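PDB 6E29: SWD1-like protein from Myceliophthora thermophila, which probably serves, through its WD-repeat beta-propeller domain, as a scaffolding subunit of the COMPASS histone H3 lysine methyltransferase complex. Local coordinates for residues R103-F107 with T139-R145. Residues are numbered along the deposited sequence; the frame is centred on the assembly and turned at random.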
loop_
_atom_site.group_PDB
_atom_site.type_symbol
_atom_site.label_atom_id
_atom_site.label_comp_id
_atom_site.label_asym_id
_atom_site.label_seq_id
_atom_site.Cartn_x
_atom_site.Cartn_y
_atom_site.Cartn_z
ATOM N N ARG B 103 1.483 17.495 -11.149
ATOM C CA ARG B 103 0.167 17.714 -10.541
ATOM C C ARG B 103 0.309 17.701 -9.026
ATOM O O ARG B 103 1.206 17.051 -8.476
ATOM C CB ARG B 103 -0.874 16.642 -10.906
ATOM C CG ARG B 103 -1.207 16.520 -12.384
ATOM C CD ARG B 103 -2.150 17.605 -12.820
ATOM N NE ARG B 103 -2.441 17.566 -14.252
ATOM C CZ ARG B 103 -1.739 18.232 -15.180
ATOM N NH1 ARG B 103 -0.676 18.958 -14.830
ATOM N NH2 ARG B 103 -2.079 18.171 -16.467
ATOM N N GLU B 104 -0.611 18.379 -8.349
ATOM C CA GLU B 104 -0.553 18.474 -6.894
ATOM C C GLU B 104 -1.954 18.610 -6.305
ATOM O O GLU B 104 -2.705 19.505 -6.700
ATOM C CB GLU B 104 0.288 19.685 -6.514
ATOM C CG GLU B 104 0.495 19.835 -5.045
ATOM C CD GLU B 104 1.492 20.951 -4.746
ATOM O OE1 GLU B 104 1.847 21.118 -3.563
ATOM O OE2 GLU B 104 1.907 21.667 -5.688
ATOM N N VAL B 105 -2.286 17.771 -5.321
ATOM C CA VAL B 105 -3.624 17.725 -4.734
ATOM C C VAL B 105 -3.493 17.756 -3.214
ATOM O O VAL B 105 -2.788 16.920 -2.632
ATOM C CB VAL B 105 -4.396 16.471 -5.189
ATOM C CG1 VAL B 105 -5.854 16.474 -4.622
ATOM C CG2 VAL B 105 -4.379 16.352 -6.719
ATOM N N ARG B 106 -4.155 18.731 -2.578
ATOM C CA ARG B 106 -4.131 18.896 -1.126
ATOM C C ARG B 106 -5.464 18.485 -0.506
ATOM O O ARG B 106 -6.528 18.951 -0.931
ATOM C CB ARG B 106 -3.787 20.342 -0.751
ATOM C CG ARG B 106 -2.536 20.822 -1.488
ATOM C CD ARG B 106 -2.194 22.270 -1.150
ATOM N NE ARG B 106 -2.219 23.117 -2.349
ATOM C CZ ARG B 106 -1.232 23.167 -3.237
ATOM N NH1 ARG B 106 -0.161 22.431 -3.038
ATOM N NH2 ARG B 106 -1.311 23.961 -4.309
ATOM N N PHE B 107 -5.402 17.637 0.511
ATOM C CA PHE B 107 -6.600 17.156 1.189
ATOM C C PHE B 107 -6.746 17.876 2.529
ATOM O O PHE B 107 -6.026 18.825 2.825
ATOM C CB PHE B 107 -6.548 15.634 1.358
ATOM C CG PHE B 107 -6.574 14.879 0.056
ATOM C CD1 PHE B 107 -5.389 14.476 -0.550
ATOM C CD2 PHE B 107 -7.783 14.614 -0.587
ATOM C CE1 PHE B 107 -5.397 13.804 -1.769
ATOM C CE2 PHE B 107 -7.805 13.936 -1.808
ATOM C CZ PHE B 107 -6.590 13.524 -2.399
ATOM N N THR B 139 -6.204 14.681 -14.670
ATOM C CA THR B 139 -5.868 14.891 -16.082
ATOM C C THR B 139 -5.434 16.332 -16.317
ATOM O O THR B 139 -4.481 16.604 -17.068
ATOM C CB THR B 139 -7.060 14.591 -16.998
ATOM O OG1 THR B 139 -7.584 13.276 -16.769
ATOM C CG2 THR B 139 -6.657 14.781 -18.519
ATOM N N GLU B 140 -6.143 17.269 -15.710
ATOM C CA GLU B 140 -5.850 18.673 -15.860
ATOM C C GLU B 140 -5.294 19.221 -14.562
ATOM O O GLU B 140 -5.506 18.646 -13.489
ATOM C CB GLU B 140 -7.125 19.445 -16.225
ATOM C CG GLU B 140 -7.982 18.784 -17.283
ATOM C CD GLU B 140 -7.530 19.121 -18.680
ATOM O OE1 GLU B 140 -7.310 18.182 -19.483
ATOM O OE2 GLU B 140 -7.402 20.332 -18.971
ATOM N N PRO B 141 -4.599 20.349 -14.607
ATOM C CA PRO B 141 -4.474 21.152 -13.391
ATOM C C PRO B 141 -5.175 21.547 -12.098
ATOM O O PRO B 141 -4.582 22.192 -11.232
ATOM C CB PRO B 141 -3.723 22.400 -13.859
ATOM C CG PRO B 141 -2.979 21.944 -15.115
ATOM C CD PRO B 141 -3.894 20.942 -15.758
ATOM N N VAL B 142 -6.446 21.168 -11.970
ATOM C CA VAL B 142 -7.323 21.765 -10.952
ATOM C C VAL B 142 -7.938 20.373 -11.134
ATOM O O VAL B 142 -8.508 20.030 -12.175
ATOM C CB VAL B 142 -8.275 22.878 -11.446
ATOM C CG1 VAL B 142 -9.639 22.724 -10.799
ATOM C CG2 VAL B 142 -7.681 24.288 -11.182
ATOM N N GLU B 143 -7.787 19.551 -10.118
ATOM C CA GLU B 143 -8.308 18.197 -10.131
ATOM C C GLU B 143 -9.843 18.180 -10.063
ATOM O O GLU B 143 -10.514 19.178 -9.771
ATOM C CB GLU B 143 -7.738 17.426 -8.957
ATOM C CG GLU B 143 -8.284 17.863 -7.594
ATOM C CD GLU B 143 -7.652 19.136 -7.044
ATOM O OE1 GLU B 143 -6.826 19.786 -7.729
ATOM O OE2 GLU B 143 -7.975 19.475 -5.892
ATOM N N VAL B 144 -10.391 17.002 -10.326
ATOM C CA VAL B 144 -11.778 16.697 -10.009
ATOM C C VAL B 144 -11.754 15.555 -9.002
ATOM O O VAL B 144 -11.174 14.497 -9.271
ATOM C CB VAL B 144 -12.593 16.320 -11.252
ATOM C CG1 VAL B 144 -14.125 16.292 -10.882
ATOM C CG2 VAL B 144 -12.281 17.249 -12.401
ATOM N N ARG B 145 -12.369 15.768 -7.844
ATOM C CA ARG B 145 -12.335 14.776 -6.786
ATOM C C ARG B 145 -13.686 14.070 -6.721
ATOM O O ARG B 145 -14.728 14.675 -6.970
ATOM C CB ARG B 145 -12.042 15.424 -5.426
ATOM C CG ARG B 145 -10.937 16.445 -5.422
ATOM C CD ARG B 145 -10.537 16.862 -4.007
ATOM N NE ARG B 145 -9.585 17.974 -4.075
ATOM C CZ ARG B 145 -8.810 18.362 -3.066
ATOM N NH1 ARG B 145 -8.883 17.737 -1.904
ATOM N NH2 ARG B 145 -7.967 19.367 -3.217
#
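R145 reaches across to the backbone of R106 and closes on one carbonyl with both terminal nitrogens: NH2 and NH1 of R145 lie 2.7 and 2.8 Å from R106 O. Because both N-H groups share one oxygen, neither bond is straight (141° for NH2); the two donors come from the same face of the carbonyl plane. E143 OE2 takes the side edge of the guanidinium, NE and, at 2.7 Å in a salt bridge, NH2 of R145, while R106 O takes the end, NH1 and NH2. Gripped along two edges, the guanidinium is fixed in rotation, and V105 CG1 packs over the centre of one face, 3.8 Å from R145 CZ. The same methyl touches the E143 carboxylate, whose side chain, bent at chi2 (-79°), crosses that of V105. The F107 ring passes obliquely beside R145 NH1; any cation-pi attraction is weak at most.

A second arginine works the far end from the other segment. R103 NH2 gives a nearly straight bond (173°) to T139 O, 2.9 Å away; the oxygen lies in the guanidinium plane, whereas NH2 stands above the plane of the T139 carbonyl. A bend in the R103 chain puts one guanidinium face against the E140-P141 peptide, with E140 C 3.3 Å from R103 NE and P141 CD 3.4 Å from R103 NH2. R103 NE also bonds I138 O, and T139 OG1 is held by D137.

Both segments lie at the surface of a beta-propeller, where the outermost strand 100-106 of one blade meets the loop between strands 134-137 and 144-147 and the start of strand 144-147, the outermost strand of the next blade. Strand 90-95 pairs antiparallel with 100-106, while V105 and F107 pack on F124 of strand 123-128, and F107 also on M134 and V136 of strand 134-137.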